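Local coordinates for archaeal Sm-like protein AF-Sm2 (Archaeoglobus fulgidus, PDB 1LJO) that probably binds RNA as a member of the Sm family, assembling into a hexameric ring, at residues E49-E53 against E54-S58. Sequence-based numbering, arbitrary orientation.
Sequences ECKGE and EKVRS. With ACY (acetic acid), chain D; ACY (acetic acid), chain C.
E49 faces two residues at once across this antiparallel hairpin, V56 and R57, which makes the site a worked example of the classic beta bulge. E49 O takes a nearly straight bond from V56 N (2.9 Å, N-H...O 174°) and a weak one from R57 N, while E49 N donates to R57 O at 2.7 Å. The E49 side chain leaves with CG anti to the backbone N (chi1 -167°) and runs out fully extended, alongside R57. E49 OE2 reaches the guanidinium at the edge, forming a salt bridge to R57 NH1 (2.9 Å), although the two flat groups are turned 46° apart. V56, the extra residue of the bulge, brings its CG2 to 3.2 Å from E49 O and against CB and CG of E49. Toward the chain reversal, K51 N bonds to E54 O (2.8 Å), and a type II' turn from K51 to E54 places G52 at positive phi. The K51 chain bends so that NZ donates to OXT of an acetic acid molecule probably left from crystallisation. Within the Sm fold, strands 47-51 and 54-60 form this hairpin, and C50 pairs with Q28 of strand 28-36. Because N27 ND2 also bonds to E49 OE2, one carboxylate oxygen of this buried residue serves two donors, and the nearby arginine charge would favour its ionised form.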
loop_
_atom_site.group_PDB
_atom_site.type_symbol
_atom_site.label_atom_id
_atom_site.label_comp_id
_atom_site.label_asym_id
_atom_site.label_seq_id
_atom_site.Cartn_x
_atom_site.Cartn_y
_atom_site.Cartn_z
ATOM N N GLU A 49 -14.541 -18.589 2.040
ATOM C CA GLU A 49 -14.087 -17.646 3.043
ATOM C C GLU A 49 -14.147 -18.438 4.344
ATOM O O GLU A 49 -15.168 -19.062 4.646
ATOM C CB GLU A 49 -15.038 -16.453 3.088
ATOM C CG GLU A 49 -14.534 -15.259 3.855
ATOM C CD GLU A 49 -15.483 -14.082 3.746
ATOM O OE1 GLU A 49 -15.832 -13.702 2.609
ATOM O OE2 GLU A 49 -15.879 -13.537 4.794
ATOM N N CYS A 50 -13.054 -18.428 5.102
ATOM C CA CYS A 50 -12.995 -19.171 6.349
ATOM C C CYS A 50 -12.430 -18.356 7.507
ATOM O O CYS A 50 -11.784 -17.330 7.314
ATOM C CB CYS A 50 -12.125 -20.428 6.182
ATOM S SG CYS A 50 -12.643 -21.606 4.900
ATOM N N LYS A 51 -12.705 -18.837 8.712
ATOM C CA LYS A 51 -12.209 -18.245 9.948
ATOM C C LYS A 51 -11.613 -19.449 10.659
ATOM O O LYS A 51 -12.231 -20.037 11.546
ATOM C CB LYS A 51 -13.350 -17.659 10.780
ATOM C CG LYS A 51 -13.685 -16.215 10.453
ATOM C CD LYS A 51 -14.785 -15.699 11.369
ATOM C CE LYS A 51 -14.629 -14.213 11.622
ATOM N NZ LYS A 51 -13.347 -13.938 12.320
ATOM N N GLY A 52 -10.409 -19.826 10.248
ATOM C CA GLY A 52 -9.781 -20.993 10.826
ATOM C C GLY A 52 -10.392 -22.171 10.097
ATOM O O GLY A 52 -10.445 -22.178 8.864
ATOM N N GLU A 53 -10.879 -23.157 10.839
ATOM C CA GLU A 53 -11.488 -24.323 10.217
ATOM C C GLU A 53 -12.982 -24.110 9.978
ATOM O O GLU A 53 -13.684 -25.018 9.533
ATOM C CB GLU A 53 -11.269 -25.557 11.094
ATOM C CG GLU A 53 -9.809 -25.823 11.430
ATOM C CD GLU A 53 -8.944 -26.007 10.194
ATOM O OE1 GLU A 53 -9.220 -26.936 9.407
ATOM O OE2 GLU A 53 -7.988 -25.224 10.011
ATOM N N GLU A 54 -13.462 -22.903 10.264
ATOM C CA GLU A 54 -14.874 -22.577 10.086
ATOM C C GLU A 54 -15.178 -21.868 8.770
ATOM O O GLU A 54 -14.686 -20.771 8.513
ATOM C CB GLU A 54 -15.364 -21.706 11.246
ATOM C CG GLU A 54 -15.311 -22.384 12.605
ATOM C CD GLU A 54 -16.188 -23.620 12.673
ATOM O OE1 GLU A 54 -17.411 -23.500 12.448
ATOM O OE2 GLU A 54 -15.652 -24.712 12.954
ATOM N N LYS A 55 -16.005 -22.505 7.950
ATOM C CA LYS A 55 -16.426 -21.972 6.657
ATOM C C LYS A 55 -17.562 -20.964 6.855
ATOM O O LYS A 55 -18.541 -21.255 7.550
ATOM C CB LYS A 55 -16.893 -23.133 5.775
ATOM C CG LYS A 55 -17.851 -22.781 4.652
ATOM C CD LYS A 55 -17.162 -22.103 3.488
ATOM C CE LYS A 55 -17.568 -22.757 2.175
ATOM N NZ LYS A 55 -19.046 -22.888 2.044
ATOM N N VAL A 56 -17.437 -19.784 6.248
ATOM C CA VAL A 56 -18.469 -18.759 6.376
ATOM C C VAL A 56 -19.132 -18.361 5.059
ATOM O O VAL A 56 -20.274 -17.918 5.056
ATOM C CB VAL A 56 -17.915 -17.485 7.057
ATOM C CG1 VAL A 56 -17.399 -17.824 8.446
ATOM C CG2 VAL A 56 -16.814 -16.874 6.218
ATOM N N ARG A 57 -18.421 -18.511 3.940
ATOM C CA ARG A 57 -18.977 -18.167 2.630
ATOM C C ARG A 57 -18.335 -18.959 1.497
ATOM O O ARG A 57 -17.128 -19.175 1.496
ATOM C CB ARG A 57 -18.768 -16.682 2.306
ATOM C CG ARG A 57 -19.637 -15.688 3.041
ATOM C CD ARG A 57 -19.646 -14.367 2.271
ATOM N NE ARG A 57 -20.363 -13.298 2.959
ATOM C CZ ARG A 57 -19.850 -12.558 3.937
ATOM N NH1 ARG A 57 -18.606 -12.766 4.352
ATOM N NH2 ARG A 57 -20.581 -11.602 4.497
ATOM N N SER A 58 -19.148 -19.387 0.536
ATOM C CA SER A 58 -18.643 -20.102 -0.636
ATOM C C SER A 58 -18.375 -19.012 -1.665
ATOM O O SER A 58 -19.207 -18.121 -1.852
ATOM C CB SER A 58 -19.690 -21.083 -1.178
ATOM O OG SER A 58 -19.768 -22.240 -0.369
HETATM C C ACY D . -22.721 -20.166 1.195
HETATM O O ACY D . -22.077 -21.247 1.543
HETATM O OXT ACY D . -22.259 -18.975 1.121
HETATM C CH3 ACY D . -24.177 -20.418 0.850
HETATM C C ACY C . -9.994 -15.557 12.657
HETATM O O ACY C . -10.051 -15.309 13.936
HETATM O OXT ACY C . -10.525 -14.882 11.708
HETATM C CH3 ACY C . -9.191 -16.803 12.323
#